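Local structure of tapirin (6N2C) at residues S272-D277 with N291-D296; D296-R301 with N317-W322; K333-D338 with P445-P450; G337-R342 with V355-L360. The protein probably binds cellulose and helps an extremely thermophilic bacterium attach to it, by way of a beta-helix domain that also holds a zinc ion. All blocks are in the same frame, centred on the assembly; numbering follows the deposited sequence.

Contacts 1, 2 and 4 join strands of successive coils of the beta-helix, whereas contact 3 lays the extended chain 445-450 over its flank. Contact 1 is the most buried: Leu274 and Leu293 fill the interior, while Leu273, Phe275 and Phe294 on the outer face meet the covering loop and helix 451-457. Contact 2, the next strand along from 293-294, keeps an aliphatic interior but carries charged and amide groups and a tryptophan outside. Contacts 3 and 4 share Gly337 and Asp338, at the corner between strands 333-335 and 338-341; contact 3 is aromatic and proline-rich, contact 4 aliphatic inside and carboxylate-amide outside. Lys318 and Glu340 pair between contacts 2 and 4.

Contact 1: residues S272-D277 with N291-D296; sequences SLLFSD and NALFCD
Phe275 and Phe294 lie in register on neighbouring coils of a parallel beta-helix, in strands that run almost exactly the same way. The backbone forms the regular parallel pattern. Leu274 reaches both neighbours of Leu293, its N donating to Ala292 O and its O accepting from Phe294 N, each at 2.9 Å. Ser272 O and Ser276 N extend the same pairing to Ala292 N and Phe294 O.

The aromatic contact is offset. Phe275 has CG anti to the backbone N (chi1 -164°), which carries its ring across to Phe294, whose CB sits over one face, 3.8 Å from the Phe275 ring centroid. The two rings are inclined by only 26° but slid apart, with centroids 4.9 Å from each other. Leu273 adds CD1 obliquely against Phe294 CD1 at 3.6 Å. Flat and branched apolar groups suit this outer face because it is itself covered: Ile453 of helix 451-457 packs on Leu273 and Phe275, while Phe313 and Tyr315 meet the Phe294 ring from the next coil. With an alanine at Phe294, Leu273 CD1 and the rings of Phe313 and Tyr315 would probably lose a shared partner and a gap would open beneath the covering chain.

On the opposite face, turned into the helix interior, Leu274 and Leu293 point the same way, CD2 to CD1 at 4.0 Å, stacking like on like. Polar groups gather at the strand ends, where Asp277 meets Lys457 and Tyr254. Near that end the backbones come close: Cys295 CA directs its hydrogen at Ser276 O, 3.2 Å away.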
loop_
_atom_site.group_PDB
_atom_site.type_symbol
_atom_site.label_atom_id
_atom_site.label_comp_id
_atom_site.label_asym_id
_atom_site.label_seq_id
_atom_site.Cartn_x
_atom_site.Cartn_y
_atom_site.Cartn_z
ATOM N N SER A 272 4.094 4.172 8.050
ATOM C CA SER A 272 5.574 4.069 7.885
ATOM C C SER A 272 5.976 3.706 6.503
ATOM O O SER A 272 6.695 4.457 5.893
ATOM C CB SER A 272 6.097 3.054 8.923
ATOM O OG SER A 272 7.458 2.744 8.724
ATOM N N LEU A 273 5.524 2.586 5.972
ATOM C CA LEU A 273 6.019 2.125 4.657
ATOM C C LEU A 273 4.878 1.536 3.841
ATOM O O LEU A 273 4.189 0.628 4.336
ATOM C CB LEU A 273 7.093 1.039 4.872
ATOM C CG LEU A 273 7.740 0.389 3.644
ATOM C CD1 LEU A 273 8.270 1.404 2.621
ATOM C CD2 LEU A 273 8.835 -0.634 3.979
ATOM N N LEU A 274 4.766 1.973 2.562
ATOM C CA LEU A 274 3.812 1.381 1.589
ATOM C C LEU A 274 4.652 0.992 0.452
ATOM O O LEU A 274 5.356 1.861 -0.134
ATOM C CB LEU A 274 2.787 2.485 1.169
ATOM C CG LEU A 274 1.766 2.096 0.144
ATOM C CD1 LEU A 274 0.942 0.973 0.728
ATOM C CD2 LEU A 274 0.866 3.255 -0.135
ATOM N N PHE A 275 4.661 -0.301 0.095
ATOM C CA PHE A 275 5.576 -0.807 -0.911
ATOM C C PHE A 275 4.826 -1.728 -1.825
ATOM O O PHE A 275 4.254 -2.710 -1.348
ATOM C CB PHE A 275 6.735 -1.589 -0.210
ATOM C CG PHE A 275 7.907 -1.843 -1.051
ATOM C CD1 PHE A 275 7.837 -2.728 -2.146
ATOM C CD2 PHE A 275 9.124 -1.187 -0.807
ATOM C CE1 PHE A 275 8.950 -2.955 -2.955
ATOM C CE2 PHE A 275 10.199 -1.442 -1.609
ATOM C CZ PHE A 275 10.126 -2.288 -2.683
ATOM N N SER A 276 4.907 -1.494 -3.138
ATOM C CA SER A 276 4.369 -2.443 -4.089
ATOM C C SER A 276 5.362 -2.638 -5.217
ATOM O O SER A 276 6.021 -1.710 -5.634
ATOM C CB SER A 276 3.028 -2.013 -4.680
ATOM O OG SER A 276 2.450 -3.034 -5.470
ATOM N N ASP A 277 5.519 -3.864 -5.690
ATOM C CA ASP A 277 6.239 -4.070 -6.911
ATOM C C ASP A 277 5.413 -3.751 -8.157
ATOM O O ASP A 277 5.976 -3.886 -9.291
ATOM C CB ASP A 277 6.757 -5.483 -7.002
ATOM C CG ASP A 277 7.777 -5.805 -5.869
ATOM O OD1 ASP A 277 8.617 -4.933 -5.637
ATOM O OD2 ASP A 277 7.751 -6.972 -5.328
ATOM N N ASN A 291 3.875 7.880 4.368
ATOM C CA ASN A 291 5.177 8.405 4.765
ATOM C C ASN A 291 6.169 8.030 3.691
ATOM O O ASN A 291 6.435 8.860 2.829
ATOM C CB ASN A 291 5.533 7.908 6.182
ATOM C CG ASN A 291 4.661 8.530 7.300
ATOM O OD1 ASN A 291 3.976 9.590 7.161
ATOM N ND2 ASN A 291 4.664 7.836 8.454
ATOM N N ALA A 292 6.709 6.789 3.652
ATOM C CA ALA A 292 7.514 6.348 2.540
ATOM C C ALA A 292 6.656 5.469 1.635
ATOM O O ALA A 292 5.952 4.571 2.125
ATOM C CB ALA A 292 8.744 5.560 3.055
ATOM N N LEU A 293 6.790 5.675 0.327
ATOM C CA LEU A 293 6.035 4.932 -0.662
ATOM C C LEU A 293 6.997 4.514 -1.760
ATOM O O LEU A 293 7.727 5.327 -2.341
ATOM C CB LEU A 293 4.894 5.858 -1.185
ATOM C CG LEU A 293 3.958 5.268 -2.232
ATOM C CD1 LEU A 293 2.686 6.112 -2.280
ATOM C CD2 LEU A 293 4.517 5.151 -3.600
ATOM N N PHE A 294 7.014 3.206 -2.057
ATOM C CA PHE A 294 7.733 2.695 -3.164
ATOM C C PHE A 294 6.737 1.974 -4.095
ATOM O O PHE A 294 5.914 1.210 -3.618
ATOM C CB PHE A 294 8.760 1.598 -2.750
ATOM C CG PHE A 294 9.908 2.050 -1.881
ATOM C CD1 PHE A 294 9.658 2.409 -0.563
ATOM C CD2 PHE A 294 11.242 1.948 -2.317
ATOM C CE1 PHE A 294 10.732 2.708 0.295
ATOM C CE2 PHE A 294 12.263 2.244 -1.462
ATOM C CZ PHE A 294 12.012 2.626 -0.178
ATOM N N CYS A 295 6.833 2.150 -5.432
ATOM C CA CYS A 295 5.981 1.381 -6.308
ATOM C C CYS A 295 6.569 1.353 -7.687
ATOM O O CYS A 295 7.503 2.098 -7.946
ATOM C CB CYS A 295 4.485 1.845 -6.305
ATOM S SG CYS A 295 4.357 3.530 -7.024
ATOM N N ASP A 296 6.083 0.501 -8.576
ATOM C CA ASP A 296 6.526 0.625 -9.954
ATOM C C ASP A 296 5.903 1.882 -10.589
ATOM O O ASP A 296 6.611 2.723 -11.159
ATOM C CB ASP A 296 6.177 -0.570 -10.769
ATOM C CG ASP A 296 6.491 -0.423 -12.237
ATOM O OD1 ASP A 296 7.656 -0.303 -12.636
ATOM O OD2 ASP A 296 5.517 -0.401 -13.013
#

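Contact 2: residues D296-R301 with N317-W322; sequences DTLDIR and NKLNIW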
loop_
_atom_site.group_PDB
_atom_site.type_symbol
_atom_site.label_atom_id
_atom_site.label_comp_id
_atom_site.label_asym_id
_atom_site.label_seq_id
_atom_site.Cartn_x
_atom_site.Cartn_y
_atom_site.Cartn_z
ATOM N N ASP A 296 6.083 0.501 -8.576
ATOM C CA ASP A 296 6.526 0.625 -9.954
ATOM C C ASP A 296 5.903 1.882 -10.589
ATOM O O ASP A 296 6.611 2.723 -11.159
ATOM C CB ASP A 296 6.177 -0.570 -10.769
ATOM C CG ASP A 296 6.491 -0.423 -12.237
ATOM O OD1 ASP A 296 7.656 -0.303 -12.636
ATOM O OD2 ASP A 296 5.517 -0.401 -13.013
ATOM N N THR A 297 4.604 1.941 -10.544
ATOM C CA THR A 297 3.854 2.974 -11.196
ATOM C C THR A 297 2.847 3.488 -10.190
ATOM O O THR A 297 2.135 2.732 -9.540
ATOM C CB THR A 297 3.116 2.450 -12.410
ATOM O OG1 THR A 297 4.029 2.074 -13.443
ATOM C CG2 THR A 297 2.133 3.486 -12.991
ATOM N N LEU A 298 2.758 4.802 -10.033
ATOM C CA LEU A 298 1.678 5.451 -9.280
ATOM C C LEU A 298 0.750 6.259 -10.239
ATOM O O LEU A 298 1.242 7.178 -10.866
ATOM C CB LEU A 298 2.229 6.381 -8.200
ATOM C CG LEU A 298 1.215 7.208 -7.373
ATOM C CD1 LEU A 298 0.139 6.343 -6.776
ATOM C CD2 LEU A 298 1.949 7.995 -6.288
ATOM N N ASP A 299 -0.492 5.793 -10.373
ATOM C CA ASP A 299 -1.513 6.359 -11.320
ATOM C C ASP A 299 -2.529 7.183 -10.568
ATOM O O ASP A 299 -3.299 6.657 -9.749
ATOM C CB ASP A 299 -2.172 5.226 -12.139
ATOM C CG ASP A 299 -1.354 4.794 -13.341
ATOM O OD1 ASP A 299 -0.525 5.543 -13.847
ATOM O OD2 ASP A 299 -1.595 3.677 -13.843
ATOM N N ILE A 300 -2.486 8.490 -10.768
ATOM C CA ILE A 300 -3.487 9.375 -10.292
ATOM C C ILE A 300 -4.197 9.959 -11.531
ATOM O O ILE A 300 -3.933 11.110 -11.919
ATOM C CB ILE A 300 -2.956 10.477 -9.385
ATOM C CG1 ILE A 300 -2.063 9.893 -8.293
ATOM C CG2 ILE A 300 -4.075 11.285 -8.741
ATOM C CD1 ILE A 300 -1.349 10.964 -7.551
ATOM N N ARG A 301 -4.998 9.124 -12.150
ATOM C CA ARG A 301 -5.533 9.483 -13.485
ATOM C C ARG A 301 -7.059 9.439 -13.569
ATOM O O ARG A 301 -7.642 10.275 -14.237
ATOM C CB ARG A 301 -5.058 8.501 -14.511
ATOM C CG ARG A 301 -3.566 8.511 -14.666
ATOM C CD ARG A 301 -3.107 7.821 -15.958
ATOM N NE ARG A 301 -3.242 6.416 -15.916
ATOM C CZ ARG A 301 -2.883 5.580 -16.886
ATOM N NH1 ARG A 301 -2.346 6.021 -18.017
ATOM N NH2 ARG A 301 -3.054 4.291 -16.732
ATOM N N ASN A 317 8.949 4.061 -10.699
ATOM C CA ASN A 317 9.419 4.082 -12.054
ATOM C C ASN A 317 8.587 5.070 -12.926
ATOM O O ASN A 317 9.127 5.637 -13.918
ATOM C CB ASN A 317 9.463 2.674 -12.658
ATOM C CG ASN A 317 10.546 1.841 -12.035
ATOM O OD1 ASN A 317 11.652 2.372 -11.760
ATOM N ND2 ASN A 317 10.230 0.588 -11.691
ATOM N N LYS A 318 7.290 5.131 -12.660
ATOM C CA LYS A 318 6.358 6.028 -13.410
ATOM C C LYS A 318 5.343 6.643 -12.440
ATOM O O LYS A 318 4.780 5.958 -11.559
ATOM C CB LYS A 318 5.632 5.342 -14.560
ATOM C CG LYS A 318 4.828 6.309 -15.419
ATOM C CD LYS A 318 5.716 7.282 -16.204
ATOM C CE LYS A 318 4.985 8.491 -16.751
ATOM N NZ LYS A 318 4.116 8.032 -17.922
ATOM N N LEU A 319 5.166 7.971 -12.533
ATOM C CA LEU A 319 4.160 8.693 -11.803
ATOM C C LEU A 319 3.317 9.434 -12.903
ATOM O O LEU A 319 3.868 10.231 -13.638
ATOM C CB LEU A 319 4.837 9.722 -10.889
ATOM C CG LEU A 319 3.928 10.735 -10.208
ATOM C CD1 LEU A 319 2.770 10.108 -9.435
ATOM C CD2 LEU A 319 4.729 11.646 -9.364
ATOM N N ASN A 320 2.054 9.116 -12.993
ATOM C CA ASN A 320 1.080 9.780 -13.896
ATOM C C ASN A 320 0.142 10.569 -13.055
ATOM O O ASN A 320 -0.596 10.001 -12.228
ATOM C CB ASN A 320 0.306 8.720 -14.689
ATOM C CG ASN A 320 1.148 8.034 -15.673
ATOM O OD1 ASN A 320 1.846 8.721 -16.441
ATOM N ND2 ASN A 320 1.176 6.673 -15.661
ATOM N N ILE A 321 0.171 11.880 -13.164
ATOM C CA ILE A 321 -0.814 12.741 -12.497
ATOM C C ILE A 321 -1.676 13.430 -13.617
ATOM O O ILE A 321 -1.183 14.349 -14.263
ATOM C CB ILE A 321 -0.195 13.789 -11.592
ATOM C CG1 ILE A 321 0.867 13.184 -10.663
ATOM C CG2 ILE A 321 -1.286 14.511 -10.819
ATOM C CD1 ILE A 321 1.669 14.215 -9.904
ATOM N N TRP A 322 -2.888 12.924 -13.845
ATOM C CA TRP A 322 -3.779 13.428 -14.912
ATOM C C TRP A 322 -5.072 14.020 -14.350
ATOM O O TRP A 322 -5.933 14.469 -15.102
ATOM C CB TRP A 322 -4.062 12.334 -15.961
ATOM C CG TRP A 322 -2.885 11.702 -16.630
ATOM C CD1 TRP A 322 -1.566 11.773 -16.296
ATOM C CD2 TRP A 322 -2.958 10.814 -17.717
ATOM N NE1 TRP A 322 -0.825 11.026 -17.147
ATOM C CE2 TRP A 322 -1.683 10.433 -18.031
ATOM C CE3 TRP A 322 -4.010 10.348 -18.498
ATOM C CZ2 TRP A 322 -1.408 9.530 -19.067
ATOM C CZ3 TRP A 322 -3.750 9.473 -19.496
ATOM C CH2 TRP A 322 -2.462 9.074 -19.788
#
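Asp296 O accepts from two successive backbone nitrogens, Asn317 N at 2.7 Å and Lys318 N, and so fixes the start of the pairing between strands 297-300 and 318-321. The Asp296 carboxylate adds a third tie: Asn317 ND2 donates to OD1 at 2.9 Å, meeting it on the anti side, while the two side chains cross at about a right angle.

Farther along, Asp299 and Asn320 lie side by side with carboxylate and amide only 24° from coplanar. Asn320 ND2 approaches Asp299 OD1 at 2.7 Å, nearly in line with the C-O bond, and the other end of the amide, OD1, accepts from Lys318 NZ at 2.8 Å. An asparagine suits this place because it can donate to an acid and accept from a lysine at once. Lys318 NZ has a second partner in Glu340, while Asp299 OD2 forms a salt bridge with Arg301 NH2 at 3.3 Å.

Arg301 rests on Trp322. Its CD lies over the centre of the six-membered ring, 3.5 Å from the centroid, and a bend at chi3 (-73°) stands the guanidinium steeply to the indole, at 77°, as a cation-pi pair. Arg342 takes the opposite face of the indole. With a serine in place of Trp322, both arginines would probably lose the surface they lie on and turn more freely.

Toward the interior, Leu298 CD2 meets Leu319 CD1 at 3.9 Å, and Ile300 stands beside Ile321. The outer face carries the polar network; like aliphatic residues stacked in register inside successive coils are characteristic of a parallel beta-helix.

Contact 3: residues K333-D338 with P445-P450; sequences KLFGGD and PYPTIP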
loop_
_atom_site.group_PDB
_atom_site.type_symbol
_atom_site.label_atom_id
_atom_site.label_comp_id
_atom_site.label_asym_id
_atom_site.label_seq_id
_atom_site.Cartn_x
_atom_site.Cartn_y
_atom_site.Cartn_z
ATOM N N LYS A 333 10.222 14.224 -0.710
ATOM C CA LYS A 333 10.954 14.041 -1.929
ATOM C C LYS A 333 10.180 13.165 -2.885
ATOM O O LYS A 333 9.394 12.305 -2.436
ATOM C CB LYS A 333 12.324 13.452 -1.570
ATOM C CG LYS A 333 13.123 14.381 -0.574
ATOM C CD LYS A 333 14.180 13.657 0.241
ATOM C CE LYS A 333 14.806 14.536 1.330
ATOM N NZ LYS A 333 13.984 14.744 2.559
ATOM N N LEU A 334 10.366 13.381 -4.183
ATOM C CA LEU A 334 9.996 12.393 -5.177
ATOM C C LEU A 334 11.244 11.854 -5.790
ATOM O O LEU A 334 12.136 12.639 -6.223
ATOM C CB LEU A 334 9.140 13.010 -6.289
ATOM C CG LEU A 334 7.737 13.480 -5.884
ATOM C CD1 LEU A 334 6.967 13.988 -7.089
ATOM C CD2 LEU A 334 6.984 12.330 -5.290
ATOM N N PHE A 335 11.319 10.534 -5.974
ATOM C CA PHE A 335 12.427 9.866 -6.626
ATOM C C PHE A 335 11.890 9.092 -7.844
ATOM O O PHE A 335 11.380 7.952 -7.679
ATOM C CB PHE A 335 13.194 8.872 -5.670
ATOM C CG PHE A 335 13.769 9.530 -4.424
ATOM C CD1 PHE A 335 14.894 10.281 -4.533
ATOM C CD2 PHE A 335 13.156 9.442 -3.209
ATOM C CE1 PHE A 335 15.464 10.902 -3.428
ATOM C CE2 PHE A 335 13.685 10.070 -2.113
ATOM C CZ PHE A 335 14.869 10.799 -2.213
ATOM N N GLY A 336 12.006 9.661 -9.037
ATOM C CA GLY A 336 11.699 8.984 -10.238
ATOM C C GLY A 336 12.884 8.400 -10.905
ATOM O O GLY A 336 14.043 8.674 -10.431
ATOM N N GLY A 337 12.717 7.701 -12.035
ATOM C CA GLY A 337 11.461 7.438 -12.695
ATOM C C GLY A 337 11.052 8.599 -13.573
ATOM O O GLY A 337 11.591 9.727 -13.460
ATOM N N ASP A 338 10.003 8.354 -14.356
ATOM C CA ASP A 338 9.440 9.400 -15.180
ATOM C C ASP A 338 8.168 9.906 -14.554
ATOM O O ASP A 338 7.390 9.152 -13.915
ATOM C CB ASP A 338 9.137 8.828 -16.607
ATOM C CG ASP A 338 10.369 8.374 -17.352
ATOM O OD1 ASP A 338 11.501 8.850 -17.104
ATOM O OD2 ASP A 338 10.166 7.585 -18.277
ATOM N N PRO A 445 19.761 10.418 -5.361
ATOM C CA PRO A 445 20.123 9.663 -4.143
ATOM C C PRO A 445 18.955 8.746 -3.666
ATOM O O PRO A 445 18.298 9.019 -2.676
ATOM C CB PRO A 445 20.359 10.737 -3.157
ATOM C CG PRO A 445 19.404 11.836 -3.558
ATOM C CD PRO A 445 19.414 11.810 -5.038
ATOM N N TYR A 446 18.797 7.700 -4.417
ATOM C CA TYR A 446 17.657 6.833 -4.219
ATOM C C TYR A 446 17.735 6.196 -2.855
ATOM O O TYR A 446 18.809 5.706 -2.474
ATOM C CB TYR A 446 17.639 5.758 -5.246
ATOM C CG TYR A 446 17.286 6.196 -6.664
ATOM C CD1 TYR A 446 15.973 6.580 -6.988
ATOM C CD2 TYR A 446 18.211 6.250 -7.620
ATOM C CE1 TYR A 446 15.651 6.933 -8.254
ATOM C CE2 TYR A 446 17.890 6.624 -8.920
ATOM C CZ TYR A 446 16.596 7.007 -9.204
ATOM O OH TYR A 446 16.257 7.345 -10.476
ATOM N N PRO A 447 16.617 6.151 -2.150
ATOM C CA PRO A 447 16.542 5.296 -0.924
ATOM C C PRO A 447 16.924 3.840 -1.143
ATOM O O PRO A 447 16.683 3.264 -2.191
ATOM C CB PRO A 447 15.083 5.419 -0.527
ATOM C CG PRO A 447 14.680 6.781 -1.021
ATOM C CD PRO A 447 15.352 6.862 -2.366
ATOM N N THR A 448 17.621 3.256 -0.165
ATOM C CA THR A 448 17.839 1.829 -0.202
ATOM C C THR A 448 16.500 1.090 0.073
ATOM O O THR A 448 15.603 1.591 0.776
ATOM C CB THR A 448 18.929 1.343 0.790
ATOM O OG1 THR A 448 19.232 -0.002 0.456
ATOM C CG2 THR A 448 18.488 1.432 2.267
ATOM N N ILE A 449 16.414 -0.088 -0.490
ATOM C CA ILE A 449 15.259 -0.996 -0.226
ATOM C C ILE A 449 15.326 -1.452 1.250
ATOM O O ILE A 449 16.400 -1.948 1.715
ATOM C CB ILE A 449 15.285 -2.220 -1.081
ATOM C CG1 ILE A 449 15.248 -1.881 -2.562
ATOM C CG2 ILE A 449 14.154 -3.150 -0.693
ATOM C CD1 ILE A 449 14.221 -0.841 -2.929
ATOM N N PRO A 450 14.247 -1.238 2.020
ATOM C CA PRO A 450 14.242 -1.596 3.419
ATOM C C PRO A 450 14.475 -3.093 3.590
ATOM O O PRO A 450 13.994 -3.913 2.825
ATOM C CB PRO A 450 12.841 -1.217 3.876
ATOM C CG PRO A 450 12.496 -0.040 3.020
ATOM C CD PRO A 450 12.977 -0.586 1.682
#
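This is a packing contact between the beta-helix and a peripheral loop: Phe335, at the end of strand 333-335, receives Pro445, Tyr446 and Pro447 from the extended chain that leads to helix 451-457. The segments do not pair as strands, and a single hydrogen bond joins them.

Phe335 carries most of the apolar contact. With CG anti to its carbonyl carbon (chi1 -59°), the side chain leaves the strand toward the loop, and Pro447 settles on one face of the ring, its CD 3.6 Å from the ring centroid in a CH-pi contact. Pro447 CG leans over the same ring, 3.6 Å from Phe335 CE2. Proline suits this position: its CD, next to the ring nitrogen, offers a polarised CH to the aromatic face, and the residue keeps the chain extended. Pro445 crosses at about a right angle, a compact apolar ring packed beside Phe335 with CG 4.1 Å from CE1.

Tyr446 reaches past this ring to the corner of the coil. Its CD1 passes Phe335 CB at 3.8 Å, and its hydroxyl donates to Gly336 O over 2.6 Å, tilted 21° from the carbonyl plane. The carbonyl belongs to a cis peptide, Gly336-Gly337, and Gly337 has a positive phi (83°) that most other residues would resist, which explains a glycine at this turn. Tyrosine is the apt residue opposite, long enough to span the Phe335 side chain and polar only at its end.

Tyr446 also stacks on Tyr315 of the preceding coil, and Pro447 touches Phe313 and Tyr315. The arrangement is that of a proline-rich extended segment laid across the aromatic outer flank of a beta-helix.

Contact 4: residues G337-R342 with V355-L360; sequences GDIEIR and VYANNL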
loop_
_atom_site.group_PDB
_atom_site.type_symbol
_atom_site.label_atom_id
_atom_site.label_comp_id
_atom_site.label_asym_id
_atom_site.label_seq_id
_atom_site.Cartn_x
_atom_site.Cartn_y
_atom_site.Cartn_z
ATOM N N GLY A 337 12.717 7.701 -12.035
ATOM C CA GLY A 337 11.461 7.438 -12.695
ATOM C C GLY A 337 11.052 8.599 -13.573
ATOM O O GLY A 337 11.591 9.727 -13.460
ATOM N N ASP A 338 10.003 8.354 -14.356
ATOM C CA ASP A 338 9.440 9.400 -15.180
ATOM C C ASP A 338 8.168 9.906 -14.554
ATOM O O ASP A 338 7.390 9.152 -13.915
ATOM C CB ASP A 338 9.137 8.828 -16.607
ATOM C CG ASP A 338 10.369 8.374 -17.352
ATOM O OD1 ASP A 338 11.501 8.850 -17.104
ATOM O OD2 ASP A 338 10.166 7.585 -18.277
ATOM N N ILE A 339 7.920 11.193 -14.781
ATOM C CA ILE A 339 6.788 11.863 -14.251
ATOM C C ILE A 339 6.039 12.488 -15.431
ATOM O O ILE A 339 6.678 13.151 -16.272
ATOM C CB ILE A 339 7.223 12.963 -13.367
ATOM C CG1 ILE A 339 8.016 12.468 -12.151
ATOM C CG2 ILE A 339 6.009 13.694 -12.819
ATOM C CD1 ILE A 339 8.375 13.557 -11.114
ATOM N N GLU A 340 4.713 12.264 -15.513
ATOM C CA GLU A 340 3.948 12.835 -16.628
ATOM C C GLU A 340 2.699 13.478 -16.016
ATOM O O GLU A 340 1.920 12.798 -15.311
ATOM C CB GLU A 340 3.648 11.751 -17.660
ATOM C CG GLU A 340 2.752 12.249 -18.789
ATOM C CD GLU A 340 2.422 11.121 -19.769
ATOM O OE1 GLU A 340 2.999 10.000 -19.689
ATOM O OE2 GLU A 340 1.641 11.379 -20.667
ATOM N N ILE A 341 2.515 14.794 -16.228
ATOM C CA ILE A 341 1.376 15.504 -15.716
ATOM C C ILE A 341 0.622 16.001 -16.956
ATOM O O ILE A 341 1.220 16.680 -17.788
ATOM C CB ILE A 341 1.828 16.693 -14.858
ATOM C CG1 ILE A 341 2.834 16.207 -13.777
ATOM C CG2 ILE A 341 0.695 17.455 -14.253
ATOM C CD1 ILE A 341 3.366 17.272 -12.898
ATOM N N ARG A 342 -0.630 15.576 -17.095
ATOM C CA ARG A 342 -1.426 16.026 -18.225
ATOM C C ARG A 342 -2.855 16.216 -17.791
ATOM O O ARG A 342 -3.199 16.140 -16.607
ATOM C CB ARG A 342 -1.278 15.044 -19.356
ATOM C CG ARG A 342 -1.905 13.724 -19.173
ATOM C CD ARG A 342 -1.978 12.977 -20.520
ATOM N NE ARG A 342 -0.687 12.828 -21.162
ATOM C CZ ARG A 342 -0.310 13.319 -22.373
ATOM N NH1 ARG A 342 0.937 13.108 -22.762
ATOM N NH2 ARG A 342 -1.106 14.017 -23.214
ATOM N N VAL A 355 12.216 17.247 -6.201
ATOM C CA VAL A 355 11.742 16.255 -7.130
ATOM C C VAL A 355 12.873 15.828 -8.024
ATOM O O VAL A 355 13.583 16.708 -8.594
ATOM C CB VAL A 355 10.600 16.845 -7.988
ATOM C CG1 VAL A 355 10.265 15.898 -9.179
ATOM C CG2 VAL A 355 9.429 17.132 -7.119
ATOM N N TYR A 356 13.177 14.520 -8.056
ATOM C CA TYR A 356 14.091 13.918 -9.014
ATOM C C TYR A 356 13.387 13.046 -10.054
ATOM O O TYR A 356 12.528 12.247 -9.712
ATOM C CB TYR A 356 15.094 13.024 -8.288
ATOM C CG TYR A 356 15.925 13.721 -7.217
ATOM C CD1 TYR A 356 17.139 14.388 -7.549
ATOM C CD2 TYR A 356 15.558 13.680 -5.911
ATOM C CE1 TYR A 356 17.875 15.021 -6.533
ATOM C CE2 TYR A 356 16.327 14.237 -4.920
ATOM C CZ TYR A 356 17.469 14.919 -5.240
ATOM O OH TYR A 356 18.186 15.518 -4.261
ATOM N N ALA A 357 13.750 13.218 -11.291
ATOM C CA ALA A 357 13.221 12.471 -12.386
ATOM C C ALA A 357 14.218 12.214 -13.472
ATOM O O ALA A 357 15.290 12.827 -13.620
ATOM C CB ALA A 357 12.026 13.238 -12.993
ATOM N N ASN A 358 13.919 11.165 -14.219
ATOM C CA ASN A 358 14.527 10.918 -15.522
ATOM C C ASN A 358 13.791 11.838 -16.541
ATOM O O ASN A 358 14.224 12.954 -16.757
ATOM C CB ASN A 358 14.430 9.445 -15.857
ATOM C CG ASN A 358 15.035 9.124 -17.183
ATOM O OD1 ASN A 358 16.030 9.723 -17.557
ATOM N ND2 ASN A 358 14.450 8.191 -17.907
ATOM N N ASN A 359 12.648 11.416 -17.097
ATOM C CA ASN A 359 11.833 12.290 -17.936
ATOM C C ASN A 359 10.798 12.995 -17.128
ATOM O O ASN A 359 10.160 12.415 -16.255
ATOM C CB ASN A 359 11.215 11.516 -19.087
ATOM C CG ASN A 359 12.277 10.910 -19.972
ATOM O OD1 ASN A 359 13.317 11.538 -20.246
ATOM N ND2 ASN A 359 12.095 9.671 -20.342
ATOM N N LEU A 360 10.622 14.298 -17.382
ATOM C CA LEU A 360 9.580 15.059 -16.711
ATOM C C LEU A 360 8.743 15.707 -17.822
ATOM O O LEU A 360 9.280 16.518 -18.624
ATOM C CB LEU A 360 10.182 16.125 -15.785
ATOM C CG LEU A 360 9.152 17.107 -15.210
ATOM C CD1 LEU A 360 8.009 16.461 -14.426
ATOM C CD2 LEU A 360 9.757 18.181 -14.369
#
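Ile339 and Leu360 form the tight side of this contact, where strand 338-341 meets the next coil of the beta-helix. Ile339 has CG1 beside its backbone N (chi1 -63°), which sends CD1 back toward the start of the strand to within 3.6 Å of Val355 CG1; Ala357 CB lies close by. Leu360 adds its CD1, crossing obliquely to Ile339 CB at 3.7 Å. Branched aliphatic residues fit here because their methyls interlock inside the coil, and alanine leaves room for the isoleucine.

Two backbone bonds pair the chains: Gly337 O accepts from Asn358 N at 2.8 Å, and Ile339 N donates to Asn359 O at 2.9 Å. Between them the facing chain has one residue more, since Gly337 lies nearest Ala357 and Asp338 nearest Asn359. The looser, partly exposed side belongs to the side chains of Asp338, Asn358 and Asn359. Asp338 bridges the step: its OD1 takes Asn359 N at 2.8 Å, from well above the carboxylate plane (38°), and a weak, strongly bent bond from Asn358 ND2 at 3.1 Å. Aspartate suits the place because its short side chain reaches just across to the facing chain and supplies the acceptor for Asn359 N at the corner.

Farther along the strand the polar groups turn from the facing segment. Arg342 holds Glu340 side-on, NE and NH1 both reaching OE2. The chemistry implies a division of labour: aliphatic packing closes the interior, and a carboxylate acceptor, probably bearing negative charge, secures the irregular corner where strand pairing is interrupted.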